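Local coordinates for protein putative Phosphate (Eubacterium rectale, PDB 3DAO) that is a putative phosphatase of the haloacid dehalogenase-like hydrolase family, probably hydrolysing a phosphate ester, at residues T26-G30 with T31-D35; M45-I48 with D49-D53; T182-F185 with I186-N190. All blocks are in the same frame, centred on the assembly; numbering follows the deposited sequence.

Interaction 1 (T26-G30 with T31-D35)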
# COMPACT_ATOMS: atom_id res chain seq x y z
N THR A 26 -0.04 11.30 1.67
CA THR A 26 1.31 11.02 1.22
C THR A 26 1.67 9.56 1.36
O THR A 26 1.21 8.89 2.30
CB THR A 26 2.37 11.87 2.00
OG1 THR A 26 3.67 11.62 1.46
CG2 THR A 26 2.40 11.54 3.50
N ASP A 27 2.41 9.04 0.36
CA ASP A 27 3.01 7.72 0.57
C ASP A 27 4.31 7.94 1.34
O ASP A 27 4.64 9.06 1.73
CB ASP A 27 3.09 6.75 -0.65
CG ASP A 27 3.79 7.31 -1.86
OD1 ASP A 27 4.37 8.40 -1.76
OD2 ASP A 27 3.77 6.60 -2.92
N ILE A 28 5.01 6.85 1.59
CA ILE A 28 6.13 6.88 2.47
C ILE A 28 7.45 6.54 1.82
O ILE A 28 8.41 7.33 1.84
CB ILE A 28 5.88 5.84 3.62
CG1 ILE A 28 4.58 6.20 4.36
CG2 ILE A 28 7.07 5.75 4.57
CD1 ILE A 28 4.15 5.19 5.41
N ASP A 29 7.48 5.34 1.28
CA ASP A 29 8.73 4.78 0.76
C ASP A 29 9.23 5.40 -0.52
O ASP A 29 8.65 5.26 -1.61
CB ASP A 29 8.62 3.27 0.66
CG ASP A 29 8.48 2.61 2.03
OD1 ASP A 29 9.39 2.73 2.88
OD2 ASP A 29 7.46 1.93 2.24
N GLY A 30 10.33 6.11 -0.36
CA GLY A 30 10.96 6.83 -1.45
C GLY A 30 10.38 8.21 -1.58
O GLY A 30 10.77 8.96 -2.46
N THR A 31 9.45 8.54 -0.70
CA THR A 31 8.79 9.87 -0.71
C THR A 31 9.22 10.69 0.49
O THR A 31 9.69 11.81 0.35
CB THR A 31 7.25 9.73 -0.74
OG1 THR A 31 6.86 9.13 -1.99
CG2 THR A 31 6.56 11.06 -0.63
N LEU A 32 9.02 10.11 1.68
CA LEU A 32 9.42 10.75 2.95
C LEU A 32 10.73 10.20 3.46
O LEU A 32 11.51 10.89 4.11
CB LEU A 32 8.37 10.51 4.04
CG LEU A 32 6.93 10.98 3.72
CD1 LEU A 32 5.97 10.63 4.90
CD2 LEU A 32 6.82 12.42 3.34
N VAL A 33 10.96 8.93 3.19
CA VAL A 33 12.13 8.23 3.70
C VAL A 33 12.61 7.17 2.75
O VAL A 33 11.90 6.74 1.87
CB VAL A 33 11.82 7.51 5.03
CG1 VAL A 33 11.29 8.52 6.07
CG2 VAL A 33 10.78 6.38 4.80
N LYS A 34 13.83 6.73 2.98
CA LYS A 34 14.42 5.63 2.22
C LYS A 34 13.52 4.42 2.37
O LYS A 34 13.01 4.13 3.44
CB LYS A 34 15.82 5.31 2.73
CG LYS A 34 16.55 4.31 1.87
CD LYS A 34 17.97 4.11 2.36
CE LYS A 34 18.66 2.99 1.57
NZ LYS A 34 20.06 2.75 2.05
N ASP A 35 13.35 3.69 1.28
CA ASP A 35 12.48 2.51 1.29
C ASP A 35 12.77 1.64 2.49
O ASP A 35 13.92 1.29 2.78
CB ASP A 35 12.60 1.67 0.01
CG ASP A 35 12.07 2.39 -1.22
OD1 ASP A 35 10.98 2.99 -1.16
OD2 ASP A 35 12.75 2.31 -2.27
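Thr31 reaches back over the turn to Asp27, and both belong, with Asp29, to what reads as the DxDx(T/V) motif of haloacid dehalogenase-like hydrolases, set just past the end of strand 23-26. Among the hydrogen bonds, Thr31 OG1 gives its proton to Asp27 OD1 at 2.6 Å, coming in from above the carboxylate plane, 40° out of it, with the two side chains crossing at about a right angle. Asp27 holds CG between its backbone N and carbonyl carbon (chi1 55°), and Thr31 has OG1 anti to its own carbonyl carbon (chi1 -66°), where it meets OD1. The other oxygen, Asp27 OD2, has a salt bridge to Lys212, so both carboxylate oxygens have a partner. In members of this family the first aspartate of the motif is the nucleophile, and Asp27 probably plays that part here.

The backbone turns round Ile28 O, which accepts from three amides: Thr31 N at 3.0 Å, Leu32 N at 2.9 Å and Val33 N at 3.3 Å. Gly30 N closes the loop from the other direction on Val33 O (2.8 Å).

Of the charged groups, Asp29 OD1 takes the amide of Gly36 and a salt bridge from Arg64.

Apolar packing is lighter. Ile28 and Val33 run side by side, CG2 to CG2 at 3.8 Å, while Thr26 and Leu32 meet tip to tip, with Thr26 CG2 3.9 Å from Leu32 CD1.

Interaction 2 (M45-I48 with D49-D53)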
# COMPACT_ATOMS: atom_id res chain seq x y z
N MSE A 45 7.04 15.37 12.16
CA MSE A 45 5.96 15.12 13.12
C MSE A 45 5.42 16.44 13.60
O MSE A 45 4.23 16.62 13.75
CB MSE A 45 6.41 14.28 14.32
CG MSE A 45 7.07 12.96 14.02
SE MSE A 45 5.92 11.73 13.06
CE MSE A 45 6.70 11.93 11.28
N SER A 46 6.31 17.41 13.83
CA SER A 46 5.90 18.72 14.35
C SER A 46 5.07 19.49 13.35
O SER A 46 4.03 20.07 13.66
CB SER A 46 7.13 19.54 14.76
OG SER A 46 6.74 20.86 15.14
N VAL A 47 5.54 19.48 12.11
CA VAL A 47 4.85 20.21 11.04
C VAL A 47 3.48 19.60 10.76
O VAL A 47 2.47 20.30 10.69
CB VAL A 47 5.75 20.30 9.77
CG1 VAL A 47 4.97 20.83 8.59
CG2 VAL A 47 7.00 21.17 10.06
N ILE A 48 3.42 18.28 10.66
CA ILE A 48 2.15 17.60 10.38
C ILE A 48 1.15 17.86 11.52
O ILE A 48 -0.03 18.14 11.30
CB ILE A 48 2.37 16.06 10.13
CG1 ILE A 48 3.14 15.85 8.82
CG2 ILE A 48 1.08 15.31 10.18
CD1 ILE A 48 3.67 14.43 8.63
N ASP A 49 1.66 17.86 12.74
CA ASP A 49 0.82 18.08 13.92
C ASP A 49 0.22 19.48 13.81
O ASP A 49 -0.99 19.68 14.01
CB ASP A 49 1.65 17.95 15.21
CG ASP A 49 0.79 17.94 16.44
OD1 ASP A 49 -0.16 17.16 16.51
OD2 ASP A 49 1.03 18.77 17.33
N ARG A 50 1.05 20.41 13.37
CA ARG A 50 0.62 21.81 13.23
C ARG A 50 -0.44 21.97 12.15
O ARG A 50 -1.42 22.69 12.30
CB ARG A 50 1.83 22.73 12.96
CG ARG A 50 2.75 22.95 14.17
CD ARG A 50 4.10 23.53 13.77
NE ARG A 50 3.90 24.94 13.51
CZ ARG A 50 4.71 25.72 12.82
NH1 ARG A 50 5.81 25.25 12.29
NH2 ARG A 50 4.37 27.00 12.65
N LEU A 51 -0.24 21.25 11.05
CA LEU A 51 -1.20 21.28 9.92
C LEU A 51 -2.51 20.67 10.37
O LEU A 51 -3.60 21.19 10.07
CB LEU A 51 -0.62 20.53 8.69
CG LEU A 51 0.58 21.19 8.01
CD1 LEU A 51 1.19 20.24 6.94
CD2 LEU A 51 0.25 22.57 7.43
N ILE A 52 -2.44 19.59 11.14
CA ILE A 52 -3.66 18.94 11.59
C ILE A 52 -4.47 19.86 12.52
O ILE A 52 -5.69 19.98 12.41
CB ILE A 52 -3.38 17.61 12.25
CG1 ILE A 52 -2.89 16.65 11.17
CG2 ILE A 52 -4.69 17.07 12.92
CD1 ILE A 52 -2.28 15.32 11.69
N ASP A 53 -3.73 20.53 13.38
CA ASP A 53 -4.27 21.51 14.35
C ASP A 53 -4.94 22.68 13.62
O ASP A 53 -5.86 23.30 14.15
CB ASP A 53 -3.18 22.00 15.31
CG ASP A 53 -2.83 20.97 16.36
OD1 ASP A 53 -3.55 19.96 16.44
OD2 ASP A 53 -1.81 21.13 17.07
O HOH W 1 7.36 22.82 13.61
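Ile48 and Ile52 meet one turn apart on the packed side of the helix, crossing at a slant so that Ile48 CG2 comes to 3.7 Å from Ile52 CD1. With CG1 anti to its own carbonyl carbon (chi1 -69°), Ile52 lays CG1 3.2 Å from Ile48 O, the same oxygen that accepts Ile52 N. Both isoleucines rest on Phe58 of strand 57-61. Val47 and Leu51 lie side by side and point the same way, more loosely, with Val47 CG1 and Leu51 CD1 4.2 Å apart; Val47 packs on Leu276, Leu279 and Lys280 and Leu51 on Leu279, all of helix 274-281.

The solvent side is held differently. Ser46 and Arg50 touch lightly, and a water joins them: it lies 2.6 Å from Ser46 OG and accepts from Arg50 NH1 at 3.2 Å. The arginine chain bends at chi3 (77°), which takes NE away from the water, and the guanidinium brings NH1 back to it. Asp49 sends OD1 to Lys79, which also pairs with Asp53.

Under both sides run the i to i+4 backbone bonds, such as Leu51 N to Val47 O. A greasy inner face and a polar outer one suit the amphipathic helix of a beta-alpha-beta crossover, here linking strands 23-26 and 57-61 of the Rossmann-like core.

Interaction 3 (T182-F185 with I186-N190)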
# COMPACT_ATOMS: atom_id res chain seq x y z
N THR A 182 1.74 -16.40 -16.63
CA THR A 182 1.17 -15.83 -17.86
C THR A 182 0.25 -16.73 -18.71
O THR A 182 -0.81 -16.28 -19.15
CB THR A 182 2.25 -15.20 -18.72
OG1 THR A 182 2.53 -13.90 -18.18
CG2 THR A 182 1.78 -15.03 -20.18
N PRO A 183 0.62 -17.98 -18.92
CA PRO A 183 -0.19 -18.81 -19.84
C PRO A 183 -1.62 -19.05 -19.42
O PRO A 183 -2.50 -19.13 -20.27
CB PRO A 183 0.56 -20.12 -19.86
CG PRO A 183 1.95 -19.75 -19.56
CD PRO A 183 1.90 -18.64 -18.59
N VAL A 184 -1.83 -19.18 -18.11
CA VAL A 184 -3.19 -19.46 -17.56
C VAL A 184 -3.62 -18.59 -16.36
O VAL A 184 -4.71 -18.04 -16.33
CB VAL A 184 -3.33 -20.93 -17.13
CG1 VAL A 184 -4.69 -21.21 -16.48
CG2 VAL A 184 -3.07 -21.91 -18.33
N PHE A 185 -2.76 -18.49 -15.36
CA PHE A 185 -3.15 -17.79 -14.13
C PHE A 185 -3.60 -16.34 -14.31
O PHE A 185 -4.69 -15.95 -13.86
CB PHE A 185 -2.02 -17.83 -13.08
CG PHE A 185 -2.41 -17.25 -11.76
CD1 PHE A 185 -2.25 -15.89 -11.51
CD2 PHE A 185 -2.90 -18.04 -10.76
CE1 PHE A 185 -2.61 -15.34 -10.30
CE2 PHE A 185 -3.26 -17.48 -9.54
CZ PHE A 185 -3.11 -16.13 -9.32
N ILE A 186 -2.77 -15.58 -15.01
CA ILE A 186 -3.06 -14.16 -15.24
C ILE A 186 -4.36 -14.00 -16.06
O ILE A 186 -5.28 -13.29 -15.63
CB ILE A 186 -1.84 -13.41 -15.83
CG1 ILE A 186 -0.72 -13.37 -14.76
CG2 ILE A 186 -2.22 -12.00 -16.26
CD1 ILE A 186 0.60 -12.74 -15.19
N PRO A 187 -4.48 -14.69 -17.20
CA PRO A 187 -5.78 -14.45 -17.87
C PRO A 187 -6.99 -15.04 -17.15
O PRO A 187 -8.11 -14.56 -17.34
CB PRO A 187 -5.59 -15.08 -19.24
CG PRO A 187 -4.43 -16.04 -19.12
CD PRO A 187 -3.53 -15.38 -18.09
N ALA A 188 -6.78 -16.05 -16.33
CA ALA A 188 -7.87 -16.65 -15.62
C ALA A 188 -8.40 -15.76 -14.50
O ALA A 188 -9.53 -15.94 -14.09
CB ALA A 188 -7.50 -18.04 -15.06
N TRP A 189 -7.61 -14.80 -14.05
CA TRP A 189 -8.01 -14.03 -12.87
C TRP A 189 -8.02 -12.52 -13.04
O TRP A 189 -8.58 -11.82 -12.22
CB TRP A 189 -7.13 -14.37 -11.63
CG TRP A 189 -7.26 -15.75 -11.18
CD1 TRP A 189 -6.37 -16.75 -11.37
CD2 TRP A 189 -8.39 -16.34 -10.51
NE1 TRP A 189 -6.86 -17.91 -10.84
CE2 TRP A 189 -8.09 -17.69 -10.30
CE3 TRP A 189 -9.64 -15.85 -10.08
CZ2 TRP A 189 -8.97 -18.57 -9.71
CZ3 TRP A 189 -10.50 -16.74 -9.47
CH2 TRP A 189 -10.17 -18.07 -9.29
N ASN A 190 -7.41 -12.04 -14.10
CA ASN A 190 -7.19 -10.60 -14.25
C ASN A 190 -8.45 -9.78 -14.51
O ASN A 190 -8.43 -8.58 -14.31
CB ASN A 190 -6.07 -10.29 -15.22
CG ASN A 190 -6.39 -10.62 -16.63
OD1 ASN A 190 -7.50 -11.06 -16.95
ND2 ASN A 190 -5.41 -10.41 -17.50
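Trp189 sets CD1 of its indole over the ring of Phe185, four residues earlier. Trp189 CD1 stands above the middle of the phenyl ring, 3.6 Å from its plane, and its closest ring carbon is Phe185 CE2 at 3.7 Å. The phenyl plane and the five-membered ring are turned 49° from each other, with centroids 4.7 Å apart, so the pair is oblique, between the stacked and T-shaped extremes. Two torsions produce this: Phe185 has CG anti to its backbone N (chi1 -174°), while Trp189 has CG anti to its carbonyl carbon. The indole also meets the backbone, for Phe185 O lies at its edge, near the ring plane, 3.1 Å from Trp189 CD1.

Both residues belong to the short helix 185-189, with Val184 at its N-cap position. Val184 O accepts Ala188 N at 2.9 Å, and Ala188 CB sits close beside the same oxygen. This helix packs over the smaller sheet of the chain, away from the DxD motif: Phe185 rests on Phe169 and Val171 of strand 168-172 and Met113 and Val114 of helix 104-117, while Trp189 also reaches Met113 and Leu195. With an alanine in place of Phe185, Trp189 CD1 would probably lose the face it lies over, and a gap would be likely to open toward Phe169 and Val171.

On the other flank, Ile186 crosses Thr182 at a slant, with Ile186 CD1, in one of its two conformers, 3.7 Å from Thr182 OG1; that hydroxyl is hydrogen-bonded to Glu178 O on the preceding helix. Pro187, having no N-H to give, lies against the carbonyls before the helix, its CD 3.1 Å from Thr182 O and its CG 3.4 Å from Val184 O.

Overall arrangement
Along the chain the three contacts come in series, and each is local. Interactions 1 and 2 share the larger sheet: interaction 1 starts at the end of strand 23-26, while interaction 2 lies on helix 42-53, which leads on to strand 57-61. Their centres are about 18 Å apart, with no touch between them. Interaction 3 belongs elsewhere, beside the six-stranded sheet, about 32 Å from interaction 1 and 46 Å from interaction 2, centre to centre, and across the chain's centre from both. Such a split resembles the core-and-cap plan of this family: the probable catalytic loop and its crossover helix in the core, helix 185-189 probably in the cap.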